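Local coordinates for Csc2 (Thermofilum pendens, PDB 4TXD), which probably binds CRISPR RNA as the RRM-like, Cas7-family subunit of a type I-D interference complex, and carries a bound zinc ion, at residues G31-Y36 with L283-G288; Y64-T69 with E232-P237; L135-V140 with Q181-F186; P211-K216 with T225-F230; I242-L247 with A291-Y296. All blocks are in the same frame, centred on the assembly; numbering follows the deposited sequence.

Contact 1: G31-Y36 with L283-G288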
# COMPACT_ATOMS: atom_id res chain seq x y z
N GLY A 31 18.06 1.95 -10.48
CA GLY A 31 18.54 0.81 -11.20
C GLY A 31 19.11 -0.32 -10.39
O GLY A 31 18.99 -1.45 -10.78
N ASP A 32 19.76 -0.01 -9.28
CA ASP A 32 20.38 -1.05 -8.50
C ASP A 32 19.38 -1.95 -7.79
O ASP A 32 19.76 -2.90 -7.19
CB ASP A 32 21.38 -0.49 -7.52
CG ASP A 32 22.59 0.13 -8.20
OD1 ASP A 32 22.65 0.14 -9.43
OD2 ASP A 32 23.49 0.59 -7.49
N LEU A 33 18.11 -1.63 -7.88
CA LEU A 33 17.07 -2.47 -7.32
C LEU A 33 16.83 -3.75 -8.13
O LEU A 33 16.42 -4.73 -7.60
CB LEU A 33 15.76 -1.70 -7.23
CG LEU A 33 15.60 -0.66 -6.12
CD1 LEU A 33 14.18 -0.21 -6.03
CD2 LEU A 33 16.06 -1.19 -4.80
N ARG A 34 17.10 -3.69 -9.42
CA ARG A 34 16.75 -4.77 -10.35
C ARG A 34 17.10 -6.19 -9.92
O ARG A 34 16.29 -7.08 -10.02
CB ARG A 34 17.36 -4.50 -11.73
CG ARG A 34 16.58 -3.53 -12.57
CD ARG A 34 16.18 -4.11 -13.92
NE ARG A 34 15.15 -3.32 -14.56
CZ ARG A 34 15.37 -2.11 -15.04
NH1 ARG A 34 14.40 -1.43 -15.61
NH2 ARG A 34 16.57 -1.61 -14.96
N PRO A 35 18.40 -6.35 -9.44
CA PRO A 35 18.70 -7.72 -9.02
C PRO A 35 17.75 -8.29 -7.98
O PRO A 35 17.65 -9.47 -7.86
CB PRO A 35 20.06 -7.60 -8.37
CG PRO A 35 20.72 -6.53 -9.08
CD PRO A 35 19.68 -5.51 -9.20
N TYR A 36 17.10 -7.43 -7.23
CA TYR A 36 16.24 -7.85 -6.15
C TYR A 36 14.80 -8.05 -6.56
O TYR A 36 14.02 -8.45 -5.77
CB TYR A 36 16.27 -6.82 -5.04
CG TYR A 36 17.60 -6.61 -4.40
CD1 TYR A 36 18.49 -5.71 -4.91
CD2 TYR A 36 17.94 -7.28 -3.27
CE1 TYR A 36 19.70 -5.51 -4.33
CE2 TYR A 36 19.14 -7.08 -2.67
CZ TYR A 36 20.02 -6.20 -3.21
OH TYR A 36 21.21 -6.01 -2.60
N LEU A 283 10.54 9.22 0.21
CA LEU A 283 11.85 9.75 0.45
C LEU A 283 13.00 8.86 0.04
O LEU A 283 14.05 9.32 -0.29
CB LEU A 283 12.03 10.12 1.90
CG LEU A 283 11.08 11.18 2.44
CD1 LEU A 283 11.48 11.54 3.84
CD2 LEU A 283 11.07 12.39 1.57
N GLY A 284 12.80 7.56 0.09
CA GLY A 284 13.91 6.67 -0.17
C GLY A 284 13.58 5.20 -0.14
O GLY A 284 12.60 4.79 0.50
N VAL A 285 14.38 4.41 -0.83
CA VAL A 285 14.25 2.96 -0.82
C VAL A 285 15.58 2.28 -0.52
O VAL A 285 16.64 2.86 -0.72
CB VAL A 285 13.71 2.41 -2.16
CG1 VAL A 285 12.33 2.98 -2.46
CG2 VAL A 285 14.68 2.72 -3.29
N LYS A 286 15.52 1.05 -0.02
CA LYS A 286 16.71 0.26 0.22
C LYS A 286 16.39 -1.23 0.13
O LYS A 286 15.45 -1.70 0.77
CB LYS A 286 17.33 0.58 1.58
CG LYS A 286 18.69 -0.05 1.77
CD LYS A 286 19.22 0.11 3.18
CE LYS A 286 20.59 -0.54 3.32
NZ LYS A 286 21.17 -0.32 4.67
N ALA A 287 17.16 -1.96 -0.66
CA ALA A 287 17.01 -3.40 -0.75
C ALA A 287 17.94 -4.09 0.24
O ALA A 287 19.06 -3.63 0.49
CB ALA A 287 17.30 -3.88 -2.19
N GLY A 288 17.49 -5.19 0.83
CA GLY A 288 18.31 -5.91 1.78
C GLY A 288 17.68 -7.19 2.28
O GLY A 288 16.48 -7.41 2.12
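The methyl group of Ala287 stands almost exactly above the middle of the Tyr36 ring: its CB lies 3.4 Å from the ring centroid, only 6° off the ring normal, so that all six ring carbons are nearly equally far from it. This is a CH-pi contact over the ring face, the faintly positive methyl hydrogens resting on the electron-rich side, and alanine suits the place because so small a side chain lets the ring lie close to the strand. Tyr36 brings that face round with CG anti to its own carbonyl carbon (chi1 -62°). At the ring edge, in its plane, sit the carbonyl oxygens of Asp32 and Leu33, and His51 meets the ring edge-to-face. The 3-10 turn of 31-36, tied by a bond from Tyr36 N to Leu33 O of 2.8 Å, is thus laid against strand 277-288, which belongs to the large antiparallel sheet of the RRM-like core. Valine and alanine two residues apart on that strand present their side chains to the same side, and Leu33 straddles them: its CD1 meets Val285 CG2 at 4.0 Å while CD2 meets Ala287 CB at 3.9 Å. A branched leucine is well suited to this, since each methyl finds its own partner. Lys286, between the two, points its CB the other way and gives its ammonium to Leu321 O. Farther back along the strand, Leu283 and Gly284 both face Val56 in a classic beta bulge.

Contact 2: Y64-T69 with E232-P237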
# COMPACT_ATOMS: atom_id res chain seq x y z
N TYR A 64 -7.39 19.18 8.28
CA TYR A 64 -7.56 18.28 9.42
C TYR A 64 -7.72 16.85 8.94
O TYR A 64 -8.40 16.63 8.00
CB TYR A 64 -8.76 18.66 10.29
CG TYR A 64 -8.51 19.74 11.30
CD1 TYR A 64 -8.63 21.07 10.97
CD2 TYR A 64 -8.14 19.44 12.60
CE1 TYR A 64 -8.39 22.06 11.88
CE2 TYR A 64 -7.91 20.43 13.51
CZ TYR A 64 -8.02 21.74 13.14
OH TYR A 64 -7.78 22.71 14.05
N LEU A 65 -7.08 15.90 9.62
CA LEU A 65 -7.30 14.49 9.38
C LEU A 65 -8.16 13.90 10.48
O LEU A 65 -7.82 14.08 11.60
CB LEU A 65 -6.02 13.71 9.41
CG LEU A 65 -5.10 13.70 8.24
CD1 LEU A 65 -3.97 12.74 8.48
CD2 LEU A 65 -5.89 13.34 7.00
N LEU A 66 -9.15 13.20 10.22
CA LEU A 66 -9.97 12.58 11.25
C LEU A 66 -9.62 11.09 11.37
O LEU A 66 -9.70 10.36 10.38
CB LEU A 66 -11.46 12.76 10.94
CG LEU A 66 -11.92 14.15 10.49
CD1 LEU A 66 -13.43 14.16 10.25
CD2 LEU A 66 -11.52 15.22 11.50
N LEU A 67 -9.24 10.68 12.39
CA LEU A 67 -8.97 9.31 12.80
C LEU A 67 -10.10 8.72 13.66
O LEU A 67 -10.49 9.31 14.60
CB LEU A 67 -7.66 9.16 13.55
CG LEU A 67 -6.39 9.63 12.85
CD1 LEU A 67 -5.15 9.54 13.72
CD2 LEU A 67 -6.18 8.89 11.56
N ARG A 68 -10.57 7.56 13.29
CA ARG A 68 -11.59 6.85 14.04
C ARG A 68 -11.19 5.42 14.28
O ARG A 68 -10.68 4.79 13.42
CB ARG A 68 -12.89 6.83 13.29
CG ARG A 68 -13.44 8.17 12.99
CD ARG A 68 -14.75 8.03 12.26
NE ARG A 68 -15.83 8.57 13.01
CZ ARG A 68 -16.39 9.74 12.76
NH1 ARG A 68 -17.37 10.17 13.51
NH2 ARG A 68 -15.96 10.47 11.76
N THR A 69 -11.40 4.95 15.49
CA THR A 69 -11.14 3.54 15.78
C THR A 69 -12.12 2.66 15.00
O THR A 69 -13.19 3.11 14.63
CB THR A 69 -11.28 3.24 17.28
OG1 THR A 69 -12.52 3.80 17.75
CG2 THR A 69 -10.13 3.87 18.05
N GLU A 232 -12.11 8.99 18.60
CA GLU A 232 -12.02 9.93 17.51
C GLU A 232 -10.96 11.00 17.79
O GLU A 232 -10.90 11.52 18.84
CB GLU A 232 -13.37 10.57 17.19
CG GLU A 232 -13.28 11.61 16.12
CD GLU A 232 -14.62 11.99 15.50
OE1 GLU A 232 -15.54 11.20 15.47
OE2 GLU A 232 -14.72 13.10 15.02
N VAL A 233 -10.13 11.27 16.82
CA VAL A 233 -9.05 12.21 16.94
C VAL A 233 -9.01 13.14 15.75
O VAL A 233 -9.08 12.72 14.67
CB VAL A 233 -7.71 11.49 17.04
CG1 VAL A 233 -6.58 12.47 17.10
CG2 VAL A 233 -7.67 10.58 18.23
N HIS A 234 -8.86 14.42 16.02
CA HIS A 234 -8.74 15.39 14.97
C HIS A 234 -7.32 15.90 14.90
O HIS A 234 -6.90 16.62 15.75
CB HIS A 234 -9.70 16.55 15.17
CG HIS A 234 -11.13 16.13 15.16
ND1 HIS A 234 -12.16 16.97 15.51
CD2 HIS A 234 -11.70 14.96 14.85
CE1 HIS A 234 -13.30 16.32 15.40
NE2 HIS A 234 -13.05 15.10 15.00
N VAL A 235 -6.61 15.47 13.89
CA VAL A 235 -5.20 15.81 13.70
C VAL A 235 -5.09 17.15 12.95
O VAL A 235 -5.76 17.36 11.94
CB VAL A 235 -4.47 14.71 12.93
CG1 VAL A 235 -2.98 15.02 12.80
CG2 VAL A 235 -4.68 13.35 13.62
N GLU A 236 -4.26 18.06 13.46
CA GLU A 236 -4.23 19.43 12.93
C GLU A 236 -3.47 19.53 11.62
O GLU A 236 -2.54 18.78 11.39
CB GLU A 236 -3.63 20.38 13.98
CG GLU A 236 -4.59 20.59 15.15
CD GLU A 236 -3.98 21.33 16.30
OE1 GLU A 236 -2.75 21.52 16.31
OE2 GLU A 236 -4.76 21.72 17.19
N PRO A 237 -3.87 20.47 10.75
CA PRO A 237 -3.22 20.67 9.45
C PRO A 237 -1.71 20.83 9.62
O PRO A 237 -1.28 21.43 10.61
CB PRO A 237 -3.85 21.96 8.93
CG PRO A 237 -5.22 21.99 9.57
CD PRO A 237 -5.05 21.33 10.93
O HOH W 1 -7.38 21.77 16.74
O HOH W 2 -16.57 13.46 13.25
O HOH W 3 -16.47 8.86 15.87
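Leu67 CD1 rests against Val235 CG2 at 3.8 Å, a diagonal contact on the apolar face that these two share with Leu65 and Val233. Directly across the strands, Leu65 CB meets Val235 CB at 4.0 Å; branched aliphatic residues suit this buried side. Four backbone bonds join the antiparallel strands, in the hydrogen-bonded pairs Leu65 with Val235 and Leu67 with Val233. Toward one end, Pro237 CD sits over the centre of the Tyr64 ring, 3.5 Å from its centroid, a CH-pi contact, and a water links Tyr64 OH to Glu236 OE2. On the face opposite Leu65, Leu67, Val233 and Val235, the polar edge centres on Glu232. With CG anti to the backbone N (chi1 177°) its extended chain runs beside that of Arg68. OE2 takes the N-H of His234 NE2 at 2.6 Å on its anti lone pair, in the imidazole plane. OE1 lies above the guanidinium face, 2.9 Å from Arg68 NH1, so this salt bridge is one of charge without an aimed N-H. With an alanine here, His234 would probably lose its acceptor and Arg68 its countercharge, setting both groups free to turn. Strand 65-68 is the middle one of a small three-stranded sheet, with 274-275 along its other side, and the apolar face rests on Phe241 of strand 240-247 and Pro90 of strand 85-92.

Contact 3: L135-V140 with Q181-F186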
# COMPACT_ATOMS: atom_id res chain seq x y z
N LEU A 135 -8.26 -19.49 -16.62
CA LEU A 135 -7.64 -19.94 -15.39
C LEU A 135 -8.66 -20.25 -14.33
O LEU A 135 -8.32 -20.56 -13.22
CB LEU A 135 -6.69 -18.89 -14.87
CG LEU A 135 -5.42 -18.67 -15.65
CD1 LEU A 135 -4.76 -17.39 -15.20
CD2 LEU A 135 -4.50 -19.83 -15.50
N GLY A 136 -9.92 -20.16 -14.69
CA GLY A 136 -10.98 -20.55 -13.80
C GLY A 136 -11.69 -19.41 -13.08
O GLY A 136 -12.70 -19.63 -12.42
N PHE A 137 -11.18 -18.20 -13.20
CA PHE A 137 -11.77 -17.09 -12.51
C PHE A 137 -13.17 -16.74 -13.00
O PHE A 137 -13.45 -16.83 -14.15
CB PHE A 137 -10.85 -15.89 -12.54
CG PHE A 137 -9.59 -16.07 -11.76
CD1 PHE A 137 -9.56 -15.82 -10.41
CD2 PHE A 137 -8.46 -16.48 -12.36
CE1 PHE A 137 -8.43 -16.01 -9.70
CE2 PHE A 137 -7.32 -16.65 -11.65
CZ PHE A 137 -7.30 -16.41 -10.32
N LYS A 138 -14.02 -16.33 -12.09
CA LYS A 138 -15.44 -16.13 -12.37
C LYS A 138 -15.80 -14.67 -12.65
O LYS A 138 -16.70 -14.40 -13.44
CB LYS A 138 -16.28 -16.65 -11.20
CG LYS A 138 -16.29 -18.16 -11.10
CD LYS A 138 -17.23 -18.63 -9.99
CE LYS A 138 -17.24 -20.14 -9.90
NZ LYS A 138 -18.09 -20.60 -8.77
N LYS A 139 -15.11 -13.75 -12.03
CA LYS A 139 -15.40 -12.35 -12.26
C LYS A 139 -14.74 -11.85 -13.53
O LYS A 139 -13.81 -11.11 -13.48
CB LYS A 139 -14.98 -11.53 -11.07
CG LYS A 139 -16.02 -11.55 -9.97
CD LYS A 139 -16.05 -12.83 -9.16
CE LYS A 139 -17.07 -12.77 -8.03
NZ LYS A 139 -16.54 -12.10 -6.83
N VAL A 140 -15.24 -12.29 -14.66
CA VAL A 140 -14.58 -12.01 -15.90
C VAL A 140 -15.45 -11.29 -16.93
O VAL A 140 -15.42 -11.62 -18.08
CB VAL A 140 -13.98 -13.28 -16.49
CG1 VAL A 140 -12.88 -13.78 -15.58
CG2 VAL A 140 -15.03 -14.33 -16.64
N GLN A 181 -16.20 -19.12 -4.95
CA GLN A 181 -16.93 -17.97 -5.50
C GLN A 181 -16.08 -17.17 -6.48
O GLN A 181 -16.60 -16.53 -7.40
CB GLN A 181 -17.42 -17.07 -4.37
CG GLN A 181 -18.43 -17.77 -3.47
CD GLN A 181 -19.38 -16.80 -2.81
OE1 GLN A 181 -19.66 -15.72 -3.34
NE2 GLN A 181 -19.90 -17.18 -1.65
N HIS A 182 -14.76 -17.24 -6.32
CA HIS A 182 -13.87 -16.46 -7.17
C HIS A 182 -13.34 -17.26 -8.33
O HIS A 182 -13.10 -16.73 -9.41
CB HIS A 182 -12.71 -15.91 -6.33
CG HIS A 182 -13.17 -15.15 -5.13
ND1 HIS A 182 -13.39 -15.75 -3.92
CD2 HIS A 182 -13.51 -13.85 -4.98
CE1 HIS A 182 -13.83 -14.85 -3.05
NE2 HIS A 182 -13.91 -13.69 -3.68
N ASN A 183 -13.14 -18.55 -8.10
CA ASN A 183 -12.52 -19.39 -9.10
C ASN A 183 -13.14 -20.78 -9.03
O ASN A 183 -13.22 -21.39 -7.96
CB ASN A 183 -10.99 -19.44 -8.89
CG ASN A 183 -10.27 -20.11 -10.04
OD1 ASN A 183 -10.55 -21.26 -10.37
ND2 ASN A 183 -9.33 -19.39 -10.66
N GLU A 184 -13.59 -21.28 -10.18
CA GLU A 184 -14.32 -22.55 -10.25
C GLU A 184 -13.42 -23.74 -9.91
O GLU A 184 -13.92 -24.82 -9.61
CB GLU A 184 -14.93 -22.74 -11.65
CG GLU A 184 -13.89 -22.87 -12.75
CD GLU A 184 -14.50 -23.00 -14.14
OE1 GLU A 184 -15.73 -22.82 -14.28
OE2 GLU A 184 -13.75 -23.29 -15.09
N LYS A 185 -12.10 -23.54 -9.96
CA LYS A 185 -11.16 -24.59 -9.57
C LYS A 185 -10.97 -24.70 -8.05
O LYS A 185 -10.24 -25.59 -7.59
CB LYS A 185 -9.81 -24.36 -10.24
CG LYS A 185 -9.83 -24.30 -11.77
CD LYS A 185 -8.47 -23.88 -12.29
CE LYS A 185 -8.44 -23.74 -13.81
NZ LYS A 185 -8.56 -25.06 -14.49
N PHE A 186 -11.61 -23.82 -7.28
CA PHE A 186 -11.37 -23.79 -5.83
C PHE A 186 -12.48 -24.48 -5.03
O PHE A 186 -12.70 -24.15 -3.86
CB PHE A 186 -11.21 -22.34 -5.33
CG PHE A 186 -9.96 -21.65 -5.84
CD1 PHE A 186 -9.02 -22.33 -6.60
CD2 PHE A 186 -9.73 -20.31 -5.56
CE1 PHE A 186 -7.88 -21.69 -7.06
CE2 PHE A 186 -8.61 -19.67 -6.02
CZ PHE A 186 -7.68 -20.36 -6.78
O HOH W 4 -12.92 -14.01 -10.23
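The side-chain amide of Asn183 does two things at once. Its ND2 donates to Leu135 O at 3.0 Å, the acceptor lying in the amide plane although the nitrogen stands well above the plane of the carbonyl, and the same nitrogen hangs 3.3 Å above the Phe137 ring, over its centre. Amide and ring planes are 74° apart, so the amide meets the aromatic face steeply instead of stacking on it. Two backbone bonds flank this pair: Glu184 N to Gly136 O and Lys138 N to His182 O, each 2.9 Å. Lysine chains pad the loops with carbon, Lys138 CD coming within 3.4 Å of Gln181 O before its ammonium reaches Glu180 O. In the next shell, Asn183 OD1 accepts from Lys185 N at 2.8 Å, an Asx turn that fixes the rotation of the amide. Gly136, just past helix 118-134, closes it in a Schellman motif with positive phi (101°); a side chain there would collide with Asn183 OD1. A water accepts from Lys139 N and donates to His182 O. Behind, Phe137 packs on Met358 and Val359 of helix 343-365 and on Phe167. Lys139 NZ bonds to Met164 O, and its side chain comes about 4 Å (nearest atoms) from that of Asp165, which binds zinc together with Cys146, Cys168 and Cys171. With both ends of the Asn183 amide engaged, a flip would set donor and acceptor against the wrong partners, while the positive charge of Lys139 is likely to be felt by the Asp165 carboxylate.

Contact 4: P211-K216 with T225-F230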
# COMPACT_ATOMS: atom_id res chain seq x y z
N PRO A 211 -8.01 19.51 21.33
CA PRO A 211 -8.36 19.13 22.71
C PRO A 211 -9.84 18.78 22.78
O PRO A 211 -10.67 19.63 22.49
CB PRO A 211 -8.05 20.40 23.53
CG PRO A 211 -7.14 21.21 22.65
CD PRO A 211 -7.53 20.90 21.24
N GLU A 212 -10.15 17.53 23.14
CA GLU A 212 -11.52 17.02 23.02
C GLU A 212 -11.88 16.10 24.17
O GLU A 212 -11.22 15.10 24.40
CB GLU A 212 -11.69 16.26 21.71
CG GLU A 212 -13.08 15.66 21.57
CD GLU A 212 -14.17 16.68 21.88
OE1 GLU A 212 -14.80 16.57 22.95
OE2 GLU A 212 -14.39 17.59 21.05
N THR A 213 -12.98 16.41 24.85
CA THR A 213 -13.30 15.71 26.05
C THR A 213 -14.63 14.98 25.93
O THR A 213 -14.99 14.17 26.79
CB THR A 213 -13.14 16.69 27.24
OG1 THR A 213 -12.02 16.29 28.00
CG2 THR A 213 -14.33 16.80 28.10
N HIS A 214 -15.31 15.25 24.84
CA HIS A 214 -16.65 14.76 24.59
C HIS A 214 -16.84 13.64 23.57
O HIS A 214 -17.93 13.50 23.06
CB HIS A 214 -17.56 15.91 24.23
CG HIS A 214 -17.59 16.98 25.25
ND1 HIS A 214 -17.55 16.71 26.60
CD2 HIS A 214 -17.62 18.32 25.14
CE1 HIS A 214 -17.57 17.84 27.27
NE2 HIS A 214 -17.61 18.83 26.40
N ASN A 215 -15.82 12.86 23.31
CA ASN A 215 -16.04 11.61 22.64
C ASN A 215 -16.86 10.73 23.59
O ASN A 215 -16.75 10.86 24.76
CB ASN A 215 -14.74 10.90 22.34
CG ASN A 215 -13.99 11.51 21.18
OD1 ASN A 215 -14.55 12.09 20.30
ND2 ASN A 215 -12.71 11.35 21.21
N LYS A 216 -17.62 9.82 23.04
CA LYS A 216 -18.36 8.89 23.84
C LYS A 216 -18.49 7.57 23.12
O LYS A 216 -18.78 7.56 21.97
CB LYS A 216 -19.73 9.46 24.16
CG LYS A 216 -20.53 8.67 25.15
CD LYS A 216 -21.84 9.35 25.48
CE LYS A 216 -22.65 8.51 26.42
NZ LYS A 216 -24.03 9.02 26.60
N THR A 225 -16.51 8.15 28.35
CA THR A 225 -16.10 9.52 27.94
C THR A 225 -14.67 10.12 28.55
O THR A 225 -14.18 9.43 29.39
CB THR A 225 -17.23 10.54 28.25
OG1 THR A 225 -17.37 10.68 29.68
CG2 THR A 225 -18.55 10.11 27.64
N GLY A 226 -14.30 11.33 28.26
CA GLY A 226 -13.18 11.92 28.89
C GLY A 226 -12.12 12.29 27.89
O GLY A 226 -12.09 11.84 26.79
N GLN A 227 -11.26 13.16 28.34
CA GLN A 227 -10.07 13.59 27.60
C GLN A 227 -9.25 12.44 27.01
O GLN A 227 -8.75 12.54 25.88
CB GLN A 227 -9.17 14.44 28.51
CG GLN A 227 -7.84 14.89 27.89
CD GLN A 227 -6.69 13.90 28.10
OE1 GLN A 227 -6.55 13.31 29.18
NE2 GLN A 227 -5.87 13.71 27.06
N ALA A 228 -9.11 11.34 27.75
CA ALA A 228 -8.24 10.26 27.33
C ALA A 228 -8.92 9.25 26.41
O ALA A 228 -8.33 8.22 26.04
CB ALA A 228 -7.65 9.55 28.55
N LEU A 229 -10.14 9.53 26.01
CA LEU A 229 -10.82 8.68 25.05
C LEU A 229 -10.49 9.11 23.62
O LEU A 229 -10.81 10.19 23.21
CB LEU A 229 -12.32 8.69 25.26
CG LEU A 229 -13.16 7.96 24.24
CD1 LEU A 229 -12.78 6.51 24.15
CD2 LEU A 229 -14.64 8.14 24.47
N PHE A 230 -9.83 8.22 22.89
CA PHE A 230 -9.35 8.58 21.56
C PHE A 230 -10.06 7.80 20.46
O PHE A 230 -9.49 7.52 19.41
CB PHE A 230 -7.82 8.36 21.48
CG PHE A 230 -7.05 9.23 22.45
CD1 PHE A 230 -7.16 10.61 22.40
CD2 PHE A 230 -6.23 8.66 23.41
CE1 PHE A 230 -6.46 11.42 23.29
CE2 PHE A 230 -5.53 9.46 24.30
CZ PHE A 230 -5.64 10.84 24.24
O HOH W 5 -9.74 13.02 23.43
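The amide of Asn215 offers its edge to Leu229: ND2 donates to Leu229 O at 3.0 Å, with the oxygen in the amide plane but the nitrogen standing 38° above the carbonyl plane, off the lone pairs. The ring of Phe230, by contrast, has Ala228 C above one face, offset toward the rim. Asn215 reaches its partner with CG anti to the carbonyl carbon (chi1 -76°). Its CB, which points toward the other loop, packs on Leu229 CD2 at 3.5 Å; ND2 bonds in addition to Glu232 O, so one short amide ties two backbone carbonyls. Nearer strand 222-224, Gly226 N donates to Thr213 O over 3.3 Å, a rather bent bond. Glycine fits there because its positive phi (119°) would press a side chain against the preceding carbonyl, and it opens a type I turn closed by Leu229 N. A water lies 2.7 Å from both Glu212 O and Gln227 O, although it cannot donate to every acceptor round it. These loops stand at the base of the hairpin of strands 217-219 and 222-224. Asn215 O is buried with no polar partner in the model, which probably costs some stability; the contact rests on a few polar links backed by Leu229, with Asn215 serving both.

Contact 5: I242-L247 with A291-Y296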
# COMPACT_ATOMS: atom_id res chain seq x y z
N ILE A 242 5.61 9.83 9.84
CA ILE A 242 6.66 9.08 9.21
C ILE A 242 6.23 7.64 8.98
O ILE A 242 5.83 6.98 9.89
CB ILE A 242 7.94 9.10 10.02
CG1 ILE A 242 8.44 10.52 10.18
CG2 ILE A 242 8.99 8.25 9.35
CD1 ILE A 242 9.57 10.65 11.13
N GLY A 243 6.33 7.19 7.74
CA GLY A 243 5.87 5.87 7.37
C GLY A 243 6.98 5.01 6.79
O GLY A 243 7.99 5.51 6.29
N ARG A 244 6.79 3.69 6.88
CA ARG A 244 7.72 2.74 6.28
C ARG A 244 6.92 1.52 5.82
O ARG A 244 5.99 1.08 6.50
CB ARG A 244 8.80 2.31 7.28
CG ARG A 244 9.91 1.41 6.68
CD ARG A 244 10.82 0.85 7.77
NE ARG A 244 10.18 -0.26 8.45
CZ ARG A 244 10.48 -1.54 8.27
NH1 ARG A 244 11.47 -1.89 7.44
NH2 ARG A 244 9.81 -2.47 8.94
N ALA A 245 7.30 0.98 4.66
CA ALA A 245 6.73 -0.26 4.18
C ALA A 245 7.83 -1.20 3.70
O ALA A 245 8.90 -0.76 3.29
CB ALA A 245 5.73 -0.00 3.06
N GLU A 246 7.56 -2.50 3.81
CA GLU A 246 8.46 -3.51 3.24
C GLU A 246 7.77 -4.18 2.05
O GLU A 246 6.63 -4.65 2.15
CB GLU A 246 8.86 -4.55 4.30
CG GLU A 246 9.84 -4.00 5.32
CD GLU A 246 10.31 -5.05 6.30
OE1 GLU A 246 10.00 -6.25 6.08
OE2 GLU A 246 10.97 -4.69 7.29
N LEU A 247 8.46 -4.17 0.91
CA LEU A 247 7.93 -4.68 -0.35
C LEU A 247 8.72 -5.93 -0.71
O LEU A 247 9.94 -5.86 -0.86
CB LEU A 247 8.03 -3.63 -1.46
CG LEU A 247 6.95 -2.54 -1.50
CD1 LEU A 247 6.83 -1.78 -0.18
CD2 LEU A 247 7.20 -1.57 -2.66
N ALA A 291 15.78 -5.61 7.40
CA ALA A 291 15.38 -4.20 7.45
C ALA A 291 16.44 -3.39 8.18
O ALA A 291 17.09 -3.88 9.10
CB ALA A 291 14.04 -4.06 8.14
N SER A 292 16.62 -2.14 7.78
CA SER A 292 17.63 -1.31 8.40
C SER A 292 17.03 -0.31 9.40
O SER A 292 17.75 0.26 10.21
CB SER A 292 18.43 -0.57 7.33
OG SER A 292 17.57 0.24 6.54
N THR A 293 15.71 -0.13 9.37
CA THR A 293 15.08 0.85 10.26
C THR A 293 13.59 0.55 10.46
O THR A 293 13.09 -0.45 9.95
CB THR A 293 15.28 2.29 9.72
OG1 THR A 293 14.84 3.24 10.71
CG2 THR A 293 14.53 2.53 8.41
N THR A 294 12.90 1.38 11.24
CA THR A 294 11.45 1.23 11.43
C THR A 294 10.84 2.61 11.51
O THR A 294 11.51 3.56 11.92
CB THR A 294 11.06 0.44 12.73
OG1 THR A 294 11.34 1.24 13.89
CG2 THR A 294 11.78 -0.92 12.84
N ALA A 295 9.57 2.74 11.17
CA ALA A 295 8.91 4.01 11.26
C ALA A 295 8.96 4.56 12.69
O ALA A 295 9.19 5.70 12.89
CB ALA A 295 7.49 3.89 10.80
N TYR A 296 8.74 3.69 13.65
CA TYR A 296 8.82 4.08 15.04
C TYR A 296 10.15 4.72 15.42
O TYR A 296 10.17 5.74 16.00
CB TYR A 296 8.56 2.90 15.98
CG TYR A 296 8.72 3.28 17.43
CD1 TYR A 296 7.67 3.80 18.14
CD2 TYR A 296 9.92 3.16 18.07
CE1 TYR A 296 7.81 4.17 19.44
CE2 TYR A 296 10.06 3.53 19.37
CZ TYR A 296 9.00 4.03 20.06
OH TYR A 296 9.13 4.39 21.34
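Ala291 sets its methyl beside an ion pair, CB lying 3.4 Å from Arg244 NH1 and 3.2 Å from Glu246 OE2; a side chain this small fits against the charged groups without parting them. NH1 and NH2 of Arg244 both grip that one oxygen end-on, NH1 at 2.8 Å, with OE2 close to the guanidinium plane. Ser292 points its CB away from the strand, and its OG hydrogen-bonds to Glu54. Thr293 then brings its carbonyl oxygen over a guanidinium face, 3.0 Å above the plane and toward the rim, where no N-H points at it; the N-H groups serve carboxylates, NE that of Asp200 and NH1 also that of Glu54. The arginine lies on strand 240-247, in the middle of the large antiparallel sheet of the RRM-like fold, and the bend in its chain (chi3 78°) turns the guanidinium under the loop. In its place a leucine would probably leave Asp200 and Glu54 short of countercharge in a buried setting, and Glu246 with Arg52 alone. Thr294 is the N-cap of helix 295-301, its OG1 bonded to Asp297 N, while its CA lies 3.6 Å from Arg244 NE. Ala295, the first helical residue, gives its N-H to Asp200 and tucks CB against Ile242 O at 3.6 Å, its lack of bulk bringing the helix start close to the strand. Beyond it, Ile242 meets Val310 and Leu314 of helix 307-321.

In the fold
Contact 5 is the buried one, in the middle of the large sheet, and its charged groups pair with one another inside the fold. Contact 1 is built on the same sheet one strand beyond 52-61, is only partly buried and almost wholly apolar; the two touch where Lys286 packs on Ser292, and Glu54 serves both neighbourhoods. Contacts 2 and 4 form a second pair on one side of the chain's centre, joined by Asn215 and Glu232: contact 2 is regular sheet with an apolar and a polar face, contact 4 exposed loops with sparse polar links. Contact 3 stands apart, about 35 Å from contact 1 between centres, joining loops near the zinc site through backbone and amide bonds.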